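Local coordinates for extracellular subtilisin-like serine proteinase (Vibrio sp. PA-44, PDB 1SH7), which probably cleaves internal peptide bonds of proteins as a cold-adapted, calcium-binding serine endopeptidase of the subtilase (S8) family, this chain being its catalytic part, at residues A[6-11]-A[85-90]; A[110-115]-A[138-143]; A[160-163]-A[167-170]; A[44-49]-A[205-210]; A[232-237]-A[243-248]. One frame throughout, in Å; residues are numbered along the deposited sequence. Where two conformers were deposited one is given.

Contact 1 (A[6-11]-A[85-90]). With CA (calcium ion), chain E.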
# COMPACT_ATOMS: atom_id res chain seq x y z
N TRP A 6 -3.05 -15.81 1.88
CA TRP A 6 -3.82 -15.45 3.09
C TRP A 6 -4.17 -13.98 3.20
O TRP A 6 -5.21 -13.67 3.75
CB TRP A 6 -3.09 -15.88 4.36
CG TRP A 6 -2.05 -14.92 4.86
CD1 TRP A 6 -0.69 -14.96 4.63
CD2 TRP A 6 -2.27 -13.81 5.73
NE1 TRP A 6 -0.07 -13.91 5.27
CE2 TRP A 6 -1.01 -13.19 5.97
CE3 TRP A 6 -3.42 -13.24 6.30
CZ2 TRP A 6 -0.87 -12.06 6.79
CZ3 TRP A 6 -3.27 -12.13 7.11
CH2 TRP A 6 -2.00 -11.55 7.35
N GLY A 7 -3.31 -13.09 2.74
CA GLY A 7 -3.55 -11.64 2.84
C GLY A 7 -4.79 -11.22 2.08
O GLY A 7 -5.69 -10.54 2.61
N LEU A 8 -4.87 -11.70 0.84
CA LEU A 8 -6.04 -11.47 0.02
C LEU A 8 -7.27 -12.12 0.64
O LEU A 8 -8.35 -11.53 0.72
CB LEU A 8 -5.83 -12.02 -1.39
CG LEU A 8 -4.66 -11.50 -2.23
CD1 LEU A 8 -4.73 -12.16 -3.60
CD2 LEU A 8 -4.68 -9.97 -2.32
N ASP A 9 -7.08 -13.36 1.09
CA ASP A 9 -8.11 -14.16 1.75
C ASP A 9 -8.70 -13.41 2.96
O ASP A 9 -9.92 -13.40 3.16
CB ASP A 9 -7.50 -15.48 2.21
CG ASP A 9 -8.54 -16.46 2.74
OD1 ASP A 9 -8.12 -17.61 3.08
OD2 ASP A 9 -9.76 -16.20 2.84
N ARG A 10 -7.84 -12.79 3.75
CA ARG A 10 -8.28 -12.08 4.94
C ARG A 10 -9.12 -10.81 4.70
O ARG A 10 -9.98 -10.50 5.50
CB ARG A 10 -7.07 -11.64 5.78
CG ARG A 10 -7.41 -11.17 7.17
CD ARG A 10 -8.08 -12.20 8.06
NE ARG A 10 -8.64 -11.68 9.30
CZ ARG A 10 -9.85 -11.11 9.46
NH1 ARG A 10 -10.23 -10.72 10.66
NH2 ARG A 10 -10.69 -10.99 8.44
N ILE A 11 -8.85 -10.06 3.64
CA ILE A 11 -9.35 -8.69 3.57
C ILE A 11 -10.76 -8.62 3.01
O ILE A 11 -11.37 -7.58 3.10
CB ILE A 11 -8.39 -7.76 2.76
CG1 ILE A 11 -8.35 -8.18 1.30
CG2 ILE A 11 -7.00 -7.72 3.41
CD1 ILE A 11 -7.56 -7.28 0.45
N VAL A 85 -4.49 -7.43 -5.12
CA VAL A 85 -5.84 -7.02 -4.69
C VAL A 85 -6.73 -6.54 -5.85
O VAL A 85 -7.92 -6.87 -5.93
CB VAL A 85 -5.70 -5.92 -3.62
CG1 VAL A 85 -7.02 -5.35 -3.22
CG2 VAL A 85 -4.95 -6.47 -2.39
N ALA A 86 -6.15 -5.71 -6.71
CA ALA A 86 -6.87 -5.03 -7.79
C ALA A 86 -6.25 -5.50 -9.09
O ALA A 86 -5.22 -4.94 -9.56
CB ALA A 86 -6.74 -3.54 -7.62
N LYS A 87 -6.85 -6.56 -9.64
CA LYS A 87 -6.19 -7.39 -10.65
C LYS A 87 -6.18 -6.81 -12.08
O LYS A 87 -5.52 -7.36 -12.98
CB LYS A 87 -6.80 -8.80 -10.61
CG LYS A 87 -6.39 -9.59 -9.38
CD LYS A 87 -7.31 -10.78 -9.15
CE LYS A 87 -7.00 -11.56 -7.87
NZ LYS A 87 -5.56 -11.74 -7.49
N ASN A 88 -6.85 -5.67 -12.28
CA ASN A 88 -6.74 -4.92 -13.53
C ASN A 88 -6.36 -3.47 -13.39
O ASN A 88 -6.64 -2.64 -14.26
CB ASN A 88 -8.02 -5.08 -14.37
CG ASN A 88 -7.96 -6.30 -15.23
OD1 ASN A 88 -7.13 -6.36 -16.15
ND2 ASN A 88 -8.76 -7.32 -14.89
N VAL A 89 -5.66 -3.14 -12.30
CA VAL A 89 -5.19 -1.79 -12.06
C VAL A 89 -4.00 -1.48 -12.97
O VAL A 89 -3.31 -2.38 -13.43
CB VAL A 89 -4.82 -1.59 -10.55
CG1 VAL A 89 -3.51 -2.22 -10.23
CG2 VAL A 89 -4.87 -0.12 -10.15
N ASN A 90 -3.81 -0.20 -13.26
CA ASN A 90 -2.59 0.25 -13.90
C ASN A 90 -1.52 0.53 -12.85
O ASN A 90 -1.81 1.08 -11.78
CB ASN A 90 -2.88 1.51 -14.73
CG ASN A 90 -3.88 1.24 -15.83
OD1 ASN A 90 -3.58 0.50 -16.75
ND2 ASN A 90 -5.11 1.83 -15.71
CA CA E . -11.71 -14.85 2.29
O HOH W 1 -13.96 -14.92 1.80

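Contact 2 (A[110-115]-A[138-143])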
# COMPACT_ATOMS: atom_id res chain seq x y z
N SER A 110 11.31 14.23 -4.83
CA SER A 110 11.17 14.41 -6.27
C SER A 110 10.14 13.42 -6.81
O SER A 110 9.34 13.76 -7.68
CB SER A 110 12.52 14.21 -6.99
OG SER A 110 13.43 15.23 -6.65
N GLY A 111 10.18 12.18 -6.31
CA GLY A 111 9.23 11.16 -6.71
C GLY A 111 7.82 11.56 -6.27
O GLY A 111 6.87 11.39 -7.04
N VAL A 112 7.69 12.09 -5.06
CA VAL A 112 6.37 12.47 -4.53
C VAL A 112 5.79 13.62 -5.39
O VAL A 112 4.64 13.55 -5.83
CB VAL A 112 6.47 12.86 -3.04
CG1 VAL A 112 5.18 13.50 -2.53
CG2 VAL A 112 6.88 11.65 -2.20
N ASP A 113 6.59 14.64 -5.63
CA ASP A 113 6.24 15.77 -6.49
C ASP A 113 5.87 15.32 -7.91
O ASP A 113 4.96 15.85 -8.54
CB ASP A 113 7.41 16.76 -6.58
CG ASP A 113 7.63 17.56 -5.32
OD1 ASP A 113 8.64 18.32 -5.31
OD2 ASP A 113 6.85 17.54 -4.31
N TRP A 114 6.60 14.33 -8.42
CA TRP A 114 6.35 13.81 -9.76
C TRP A 114 4.96 13.17 -9.88
O TRP A 114 4.26 13.33 -10.88
CB TRP A 114 7.43 12.78 -10.14
CG TRP A 114 7.36 12.35 -11.54
CD1 TRP A 114 8.04 12.87 -12.59
CD2 TRP A 114 6.53 11.31 -12.09
NE1 TRP A 114 7.73 12.20 -13.74
CE2 TRP A 114 6.80 11.24 -13.46
CE3 TRP A 114 5.62 10.40 -11.54
CZ2 TRP A 114 6.18 10.30 -14.30
CZ3 TRP A 114 5.00 9.49 -12.38
CH2 TRP A 114 5.27 9.46 -13.73
N VAL A 115 4.58 12.45 -8.84
CA VAL A 115 3.23 11.86 -8.78
C VAL A 115 2.18 12.97 -8.73
O VAL A 115 1.22 12.94 -9.51
CB VAL A 115 3.10 10.89 -7.58
CG1 VAL A 115 1.67 10.54 -7.32
CG2 VAL A 115 3.94 9.61 -7.82
N ASP A 138 7.61 15.37 4.73
CA ASP A 138 6.23 15.46 5.23
C ASP A 138 5.44 16.49 4.43
O ASP A 138 4.29 16.27 4.07
CB ASP A 138 6.17 15.89 6.69
CG ASP A 138 6.65 14.84 7.65
OD1 ASP A 138 6.98 13.70 7.22
OD2 ASP A 138 6.70 15.08 8.90
N SER A 139 6.07 17.63 4.18
CA SER A 139 5.43 18.74 3.45
C SER A 139 5.14 18.38 1.99
O SER A 139 4.06 18.70 1.46
CB SER A 139 6.29 20.01 3.57
OG SER A 139 6.30 20.42 4.93
N ALA A 140 6.06 17.69 1.34
CA ALA A 140 5.85 17.22 -0.03
C ALA A 140 4.69 16.21 -0.11
O ALA A 140 3.89 16.26 -1.04
CB ALA A 140 7.12 16.59 -0.57
N VAL A 141 4.58 15.31 0.88
CA VAL A 141 3.52 14.32 0.86
C VAL A 141 2.21 15.01 1.10
O VAL A 141 1.23 14.77 0.38
CB VAL A 141 3.79 13.19 1.86
CG1 VAL A 141 2.57 12.30 2.05
CG2 VAL A 141 4.97 12.39 1.37
N GLN A 142 2.20 15.92 2.07
CA GLN A 142 1.00 16.69 2.39
C GLN A 142 0.51 17.46 1.18
O GLN A 142 -0.70 17.54 0.94
CB GLN A 142 1.29 17.62 3.54
CG GLN A 142 0.10 18.33 4.11
CD GLN A 142 0.46 18.87 5.50
OE1 GLN A 142 0.89 20.01 5.61
NE2 GLN A 142 0.34 18.01 6.54
N GLY A 143 1.45 18.03 0.43
CA GLY A 143 1.19 18.72 -0.80
C GLY A 143 0.60 17.87 -1.91
O GLY A 143 -0.34 18.30 -2.59
O HOH W 2 4.20 17.18 -3.73

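Contact 3 (A[160-163]-A[167-170])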
# COMPACT_ATOMS: atom_id res chain seq x y z
N ALA A 160 7.94 0.32 17.26
CA ALA A 160 8.01 1.65 17.83
C ALA A 160 6.83 2.52 17.43
O ALA A 160 5.98 2.10 16.60
CB ALA A 160 9.32 2.33 17.41
N ASP A 161 6.77 3.73 18.00
CA ASP A 161 5.73 4.68 17.67
C ASP A 161 5.95 5.20 16.25
O ASP A 161 6.97 5.84 15.97
CB ASP A 161 5.76 5.86 18.66
CG ASP A 161 4.51 6.71 18.61
OD1 ASP A 161 3.96 6.91 17.51
OD2 ASP A 161 3.98 7.22 19.63
N ALA A 162 4.98 4.96 15.38
CA ALA A 162 5.08 5.41 13.99
C ALA A 162 5.18 6.92 13.84
O ALA A 162 5.66 7.42 12.81
CB ALA A 162 3.94 4.90 13.19
N CYS A 163 4.75 7.68 14.86
CA CYS A 163 4.81 9.14 14.80
C CYS A 163 6.24 9.69 14.72
O CYS A 163 6.41 10.84 14.38
CB CYS A 163 4.05 9.78 15.99
SG CYS A 163 2.27 9.45 16.00
N PRO A 167 7.68 9.16 5.90
CA PRO A 167 6.45 9.97 5.94
C PRO A 167 5.30 9.41 6.79
O PRO A 167 4.28 10.06 6.79
CB PRO A 167 6.00 9.97 4.48
CG PRO A 167 6.42 8.64 3.99
CD PRO A 167 7.79 8.40 4.64
N ALA A 168 5.44 8.28 7.47
CA ALA A 168 4.33 7.68 8.24
C ALA A 168 3.51 8.64 9.09
O ALA A 168 2.28 8.49 9.26
CB ALA A 168 4.86 6.58 9.15
N ARG A 169 4.19 9.60 9.70
CA ARG A 169 3.54 10.47 10.66
C ARG A 169 2.65 11.55 10.03
O ARG A 169 1.88 12.17 10.74
CB ARG A 169 4.57 11.08 11.59
CG ARG A 169 5.49 12.10 10.94
CD ARG A 169 6.48 12.62 11.92
NE ARG A 169 7.21 13.75 11.41
CZ ARG A 169 7.36 14.90 12.04
NH1 ARG A 169 6.80 15.11 13.24
NH2 ARG A 169 8.10 15.85 11.47
N VAL A 170 2.73 11.75 8.71
CA VAL A 170 1.90 12.79 8.04
C VAL A 170 0.43 12.54 8.30
O VAL A 170 -0.12 11.52 7.82
CB VAL A 170 2.15 12.82 6.52
CG1 VAL A 170 1.13 13.71 5.80
CG2 VAL A 170 3.55 13.32 6.21

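Contact 4 (A[44-49]-A[205-210])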
# COMPACT_ATOMS: atom_id res chain seq x y z
N HIS A 44 7.24 -8.36 -15.55
CA HIS A 44 6.83 -9.46 -14.71
C HIS A 44 5.48 -10.01 -15.19
O HIS A 44 4.58 -9.24 -15.56
CB HIS A 44 6.76 -9.08 -13.23
CG HIS A 44 6.71 -10.28 -12.33
ND1 HIS A 44 5.63 -11.12 -12.30
CD2 HIS A 44 7.66 -10.85 -11.55
CE1 HIS A 44 5.87 -12.12 -11.47
NE2 HIS A 44 7.10 -11.98 -11.00
N GLU A 45 5.31 -11.33 -15.17
CA GLU A 45 4.08 -11.95 -15.70
C GLU A 45 2.83 -11.56 -14.92
O GLU A 45 1.71 -11.64 -15.42
CB GLU A 45 4.19 -13.47 -15.71
CG GLU A 45 4.24 -14.13 -14.33
CD GLU A 45 4.59 -15.61 -14.40
OE1 GLU A 45 4.69 -16.11 -15.53
OE2 GLU A 45 4.73 -16.28 -13.34
N GLU A 46 3.01 -11.16 -13.68
CA GLU A 46 1.87 -10.76 -12.84
C GLU A 46 1.15 -9.54 -13.37
O GLU A 46 -0.02 -9.33 -13.05
CB GLU A 46 2.36 -10.48 -11.41
CG GLU A 46 2.42 -11.69 -10.52
CD GLU A 46 1.04 -12.15 -10.08
OE1 GLU A 46 0.56 -11.73 -8.99
OE2 GLU A 46 0.42 -12.93 -10.83
N PHE A 47 1.84 -8.70 -14.14
CA PHE A 47 1.22 -7.47 -14.55
C PHE A 47 0.50 -7.54 -15.89
O PHE A 47 -0.34 -6.70 -16.15
CB PHE A 47 2.20 -6.28 -14.49
CG PHE A 47 2.87 -6.12 -13.14
CD1 PHE A 47 2.12 -5.93 -11.99
CD2 PHE A 47 4.26 -6.18 -13.03
CE1 PHE A 47 2.74 -5.82 -10.73
CE2 PHE A 47 4.88 -6.07 -11.78
CZ PHE A 47 4.09 -5.90 -10.62
N GLY A 48 0.82 -8.53 -16.73
CA GLY A 48 0.18 -8.65 -18.03
C GLY A 48 0.15 -7.34 -18.83
O GLY A 48 -0.89 -6.97 -19.39
N GLY A 49 1.26 -6.61 -18.84
CA GLY A 49 1.33 -5.34 -19.55
C GLY A 49 0.77 -4.09 -18.89
O GLY A 49 0.93 -3.00 -19.43
N LYS A 205 3.29 -13.42 -0.06
CA LYS A 205 3.85 -13.87 -1.34
C LYS A 205 3.51 -12.88 -2.45
O LYS A 205 2.35 -12.54 -2.65
CB LYS A 205 3.34 -15.23 -1.74
CG LYS A 205 4.05 -15.79 -2.97
CD LYS A 205 3.50 -17.14 -3.35
CE LYS A 205 4.24 -17.67 -4.56
NZ LYS A 205 3.86 -19.06 -4.78
N SER A 206 4.50 -12.51 -3.25
CA SER A 206 4.25 -11.62 -4.40
C SER A 206 5.40 -11.69 -5.41
O SER A 206 6.39 -12.37 -5.19
CB SER A 206 4.06 -10.18 -3.93
OG SER A 206 3.48 -9.36 -4.92
N ALA A 207 5.27 -10.94 -6.50
CA ALA A 207 6.30 -10.86 -7.54
C ALA A 207 7.68 -10.40 -7.04
O ALA A 207 7.77 -9.71 -6.03
CB ALA A 207 5.83 -9.96 -8.66
N TRP A 208 8.74 -10.83 -7.71
CA TRP A 208 10.11 -10.43 -7.41
C TRP A 208 10.82 -9.91 -8.67
O TRP A 208 10.39 -10.20 -9.80
CB TRP A 208 10.87 -11.61 -6.81
CG TRP A 208 12.12 -11.25 -6.00
CD1 TRP A 208 13.41 -11.72 -6.19
CD2 TRP A 208 12.18 -10.39 -4.85
NE1 TRP A 208 14.24 -11.22 -5.23
CE2 TRP A 208 13.52 -10.40 -4.39
CE3 TRP A 208 11.23 -9.65 -4.12
CZ2 TRP A 208 13.93 -9.63 -3.28
CZ3 TRP A 208 11.63 -8.93 -3.00
CH2 TRP A 208 12.97 -8.93 -2.59
N TYR A 209 11.88 -9.13 -8.50
CA TYR A 209 12.48 -8.43 -9.65
C TYR A 209 13.08 -9.36 -10.72
O TYR A 209 13.26 -8.95 -11.89
CB TYR A 209 13.56 -7.45 -9.19
CG TYR A 209 14.88 -8.06 -8.84
CD1 TYR A 209 15.12 -8.61 -7.58
CD2 TYR A 209 15.93 -8.06 -9.76
CE1 TYR A 209 16.35 -9.15 -7.25
CE2 TYR A 209 17.18 -8.61 -9.45
CZ TYR A 209 17.37 -9.16 -8.20
OH TYR A 209 18.56 -9.70 -7.85
N ASP A 210 13.41 -10.58 -10.31
CA ASP A 210 14.00 -11.56 -11.24
C ASP A 210 12.99 -12.29 -12.11
O ASP A 210 13.38 -13.16 -12.88
CB ASP A 210 14.90 -12.56 -10.49
CG ASP A 210 14.13 -13.42 -9.47
OD1 ASP A 210 14.81 -14.20 -8.74
OD2 ASP A 210 12.87 -13.40 -9.34
O HOH W 3 2.44 -10.44 -7.39

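Contact 5 (A[232-237]-A[243-248])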
# COMPACT_ATOMS: atom_id res chain seq x y z
N LEU A 232 -9.67 -0.27 -5.71
CA LEU A 232 -11.01 -0.84 -5.80
C LEU A 232 -12.06 0.23 -5.50
O LEU A 232 -13.06 0.35 -6.20
CB LEU A 232 -11.20 -2.02 -4.84
CG LEU A 232 -10.28 -3.25 -4.94
CD1 LEU A 232 -10.60 -4.27 -3.88
CD2 LEU A 232 -10.35 -3.90 -6.31
N TYR A 233 -11.84 1.01 -4.45
CA TYR A 233 -12.76 2.06 -4.07
C TYR A 233 -12.82 3.17 -5.13
O TYR A 233 -13.90 3.78 -5.34
CB TYR A 233 -12.36 2.71 -2.73
CG TYR A 233 -12.51 1.87 -1.46
CD1 TYR A 233 -12.84 0.52 -1.51
CD2 TYR A 233 -12.26 2.43 -0.20
CE1 TYR A 233 -12.96 -0.24 -0.33
CE2 TYR A 233 -12.37 1.67 0.98
CZ TYR A 233 -12.73 0.34 0.89
OH TYR A 233 -12.82 -0.42 2.06
N LEU A 234 -11.68 3.44 -5.76
CA LEU A 234 -11.59 4.44 -6.81
C LEU A 234 -12.28 3.98 -8.09
O LEU A 234 -12.83 4.81 -8.86
CB LEU A 234 -10.14 4.85 -7.08
CG LEU A 234 -9.55 5.76 -5.97
CD1 LEU A 234 -8.03 5.75 -5.98
CD2 LEU A 234 -10.10 7.14 -6.19
N GLN A 235 -12.28 2.67 -8.34
CA GLN A 235 -13.01 2.19 -9.52
C GLN A 235 -14.51 2.38 -9.28
O GLN A 235 -15.23 2.89 -10.14
CB GLN A 235 -12.69 0.75 -9.90
CG GLN A 235 -13.38 0.35 -11.21
CD GLN A 235 -13.35 -1.16 -11.52
OE1 GLN A 235 -12.74 -1.94 -10.81
NE2 GLN A 235 -14.03 -1.54 -12.62
N GLU A 236 -14.95 1.98 -8.08
CA GLU A 236 -16.33 2.15 -7.60
C GLU A 236 -16.80 3.61 -7.65
O GLU A 236 -17.95 3.91 -7.99
CB GLU A 236 -16.42 1.60 -6.16
CG GLU A 236 -17.78 1.68 -5.48
CD GLU A 236 -17.71 1.38 -3.98
OE1 GLU A 236 -18.78 1.42 -3.33
OE2 GLU A 236 -16.61 1.10 -3.43
N ASN A 237 -15.91 4.51 -7.24
CA ASN A 237 -16.17 5.95 -7.19
C ASN A 237 -14.92 6.71 -7.65
O ASN A 237 -14.04 7.01 -6.84
CB ASN A 237 -16.57 6.35 -5.78
CG ASN A 237 -17.15 7.77 -5.71
OD1 ASN A 237 -16.84 8.65 -6.56
ND2 ASN A 237 -17.94 8.03 -4.66
N LEU A 243 -9.64 12.85 1.35
CA LEU A 243 -10.43 12.86 2.58
C LEU A 243 -11.56 11.83 2.51
O LEU A 243 -11.80 11.11 3.46
CB LEU A 243 -11.05 14.25 2.80
CG LEU A 243 -10.99 15.00 4.13
CD1 LEU A 243 -12.31 15.66 4.37
CD2 LEU A 243 -10.54 14.20 5.34
N GLN A 244 -12.28 11.78 1.38
CA GLN A 244 -13.36 10.81 1.20
C GLN A 244 -12.86 9.37 1.23
O GLN A 244 -13.50 8.51 1.84
CB GLN A 244 -14.16 11.07 -0.06
CG GLN A 244 -15.00 12.37 -0.03
CD GLN A 244 -15.55 12.77 -1.37
OE1 GLN A 244 -14.86 12.61 -2.38
NE2 GLN A 244 -16.82 13.21 -1.41
N LEU A 245 -11.72 9.12 0.59
CA LEU A 245 -11.19 7.76 0.50
C LEU A 245 -10.72 7.31 1.89
O LEU A 245 -11.05 6.20 2.33
CB LEU A 245 -10.05 7.70 -0.54
CG LEU A 245 -9.34 6.37 -0.90
CD1 LEU A 245 -10.06 5.15 -0.46
CD2 LEU A 245 -9.13 6.31 -2.43
N THR A 246 -10.00 8.16 2.61
CA THR A 246 -9.64 7.90 3.99
C THR A 246 -10.88 7.55 4.83
O THR A 246 -10.88 6.55 5.56
CB THR A 246 -8.92 9.11 4.58
OG1 THR A 246 -7.63 9.23 3.94
CG2 THR A 246 -8.66 8.93 6.09
N GLY A 247 -11.93 8.36 4.71
CA GLY A 247 -13.16 8.12 5.43
C GLY A 247 -13.74 6.74 5.18
O GLY A 247 -14.26 6.11 6.08
N LEU A 248 -13.68 6.30 3.93
CA LEU A 248 -14.26 5.06 3.51
C LEU A 248 -13.39 3.86 3.96
O LEU A 248 -13.93 2.83 4.37
CB LEU A 248 -14.38 5.10 2.00
CG LEU A 248 -15.63 4.67 1.29
CD1 LEU A 248 -16.87 5.17 1.94
CD2 LEU A 248 -15.51 5.14 -0.18

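Contact 1 (A[6-11]-A[85-90])
L8, on the short helix near the N terminus, meets two residues of 85-90 with its two methyl branches. Its CG stands beside the backbone N and anti to the carbonyl carbon (chi1 -59°), which carries CD2 onto V85, 3.5 Å from CG2; the two side chains pass each other at a slant. The other branch, CD1, faces the end of K87 tip to tip, 4.0 Å from NZ. A methyl offers NZ only van der Waals contact; the ammonium group has its hydrogen-bond partners in the carbonyl oxygens of S81 and G84. The next residue, D9, instead grips a calcium ion twice, through its backbone O at 2.5 Å and through OD2 at 2.4 Å. Water 1 and D12, Q13, D19 and N21 complete that site. R10 forms a salt bridge with D183. I11 comes back to the loop: its extended CG1-CD1 arm brings CD1 to 3.9 Å from V85 CG2, so this one methyl of V85 is touched by two residues three positions apart in the sequence. V85 also packs on V229 and L232 of helix 219-236, and I11 on P200 of strand 197-200. The contact thus sets the N-terminal helix, which supplies D9 to the calcium site, against the loop that leads from helix 70-79 into strand 90-95 of the central parallel sheet.

Contact 2 (A[110-115]-A[138-143])
V112 packs against A140 and V141 where two neighbouring, nearly parallel helices of the alpha/beta subtilase fold lie side by side. The short axes run 11° apart in direction and approach to 9.1 Å, with A140 presenting just a methyl to the first helix. V112 does most of the touching. Its CG1, anti to the backbone N (chi1 170°), lies over the backbone of the second helix, 3.4 Å from A140 O, with A140 CB at 4.1 Å. Both methyls of V112 reach the same branch of V141: CG2 of V141 is 4.1 Å from V112 CG1 and equally far from V112 CG2, the two side chains crossing at about a right angle. At the more exposed margin the contact turns polar. The carboxylate of D113 swings toward the other helix, and water 2 bridges it to the backbone, donating to D113 OD2 at 2.7 Å and to A140 O at 2.9 Å; A140 CB sits next to the same carboxylate oxygen. The helices are thus joined by a few methyl groups and by one water. Both belong to crossovers that share strand 123-127: helix 105-118 leads into it from strand 90-95, and helix 135-146 leads from it to strand 150-154. M127 of the shared strand lies under both V112 and V141, while V115 rests on Y34 and I36 of strand 32-37.

Contact 3 (A[160-163]-A[167-170])
R169 and C163 make the tightest approach between these two parts of one loop, which runs from strand 150-154 to strand 174-179. It is a meeting of a carbonyl with the aliphatic part of an arginine: C163 O is 3.0 Å from R169 CD and 3.4 Å from R169 CB. CG of R169 sits between its backbone N and carbonyl carbon (chi1 70°), and from there the chain runs extended to NE, passing alongside the oxygen before leading away from the other segment. The guanidinium continues to helix 135-146, where NE forms a salt bridge with D138 OD2. Apolar contact is slight: the methyls of A162 and A168 are 4.5 Å apart, and A168 CB lies 3.8 Å from A162 O. Hydrogen bonds shape each side from within. D161 OD1 accepts from C163 N at 2.9 Å (N-H...O angle 160°), an Asx turn in which the donor meets the anti side of the oxygen, 29° out of the carboxylate plane. In the second segment, V170 N bonds to P167 O at 3.0 Å and closes a type I turn from P167 to V170, with a cis peptide bond just before P167. Just beyond this turn P171 and G173, with D196, bind a calcium ion. A disulfide from C163 to C194 ties the first segment to a further loop. The tight approach of C163 O to CD may be eased by polarisation of that methylene next to the guanidinium. R169 thus divides its work, its stem lying against C163 O and its charged end pairing with D138.

Contact 4 (A[44-49]-A[205-210])
H44 lays one face of its imidazole over the methyl of A207, a CH-pi contact with CB 3.4 Å from the ring centroid and 13° off the normal. The loop 44-49, between strands 32-37 and 51-56, packs here on the end of strand 204-207, which pairs antiparallel with 213-216. Holding CG anti to the backbone N (chi1 -164°) carries the ring across to that strand end. There its edge also meets W208 O, 3.3 Å from CD2 and near the ring plane. Two hydrogen bonds fix the ring's rotation: E46 N donates to ND1 at 3.0 Å and 172°, nearly straight and in the ring plane, and NE2 bonds to G212 O. Y213 adds an edge-to-face contact. Beside the ring, E46 CG comes to 4.3 Å from A207 CB, and water 3 links its carboxylate to the strand, donating to E46 OE1 at 2.8 Å and to S206 OG at 2.9 Å. The buried carboxylate is further met by the backbone N atoms of Y83 and Q82. The side chain of W208 lies about 5 Å from that of H70, predicted to be the charge-relay histidine. An N-H donor at ND1 and a carbonyl at NE2 are consistent with a neutral H44 protonated on NE2.

Contact 5 (A[232-237]-A[243-248])
Y233 can be traced outward from helix 219-236 toward helix 242-252. Its CB lies 4.0 Å from L245 CD1. With CG beside the backbone N (chi1 -70°), the ring is carried toward the second helix, and CD2 becomes the main point of contact, 3.5 Å from L245 CD1 and 4.1 Å from L248 CB. Farther along the same ring side, CE2 reaches the backbone of L248, 3.8 Å from its C. At the tip, OH passes near L248 O but is hydrogen-bonded to Y270 O. The ring thus runs at a slant past both leucines. L245 fills the angle between Y233 and its neighbour: while CD1 faces the tyrosine, CD2 meets L234 CG at 3.6 Å, the two leucines crossing at about a right angle. L245 was deposited in two conformers, so its exact distances hold for one of them. The short helix axes stand 11.1 Å apart and run at 118° to each other, and the touching residues are Y233 and L234 against L245 and L248. R252, farther along the second helix, makes a cation-pi contact with Y233 and a salt bridge with E236. The interface is therefore oily in its interior, cohesion coming from leucine carbons packed on the tyrosine ring and on each other, whereas the hydroxyl is satisfied by Y270 O and E236 is paired with R252.

How the contacts relate
From the N terminus, contact 1 closes the first large loop, joining helix 6-11 to the run before strand 90-95. Contact 4 opens inside that loop and closes only at 205-210, so the two cross; it joins the loop between strands 32-37 and 51-56 to the end of strand 204-207. Nested within contact 4 lie contact 2, which pairs two helices beside the central sheet, and then the short loop closed by contact 3. These touch each other: D138 and V141 of contact 2 meet R169, V170 and P167 of contact 3. Contact 5 follows last, two consecutive helices joined by a short turn. Its L232 packs on V85 and A86 of contact 1, bringing helix 219-236 against the loop before strand 90-95.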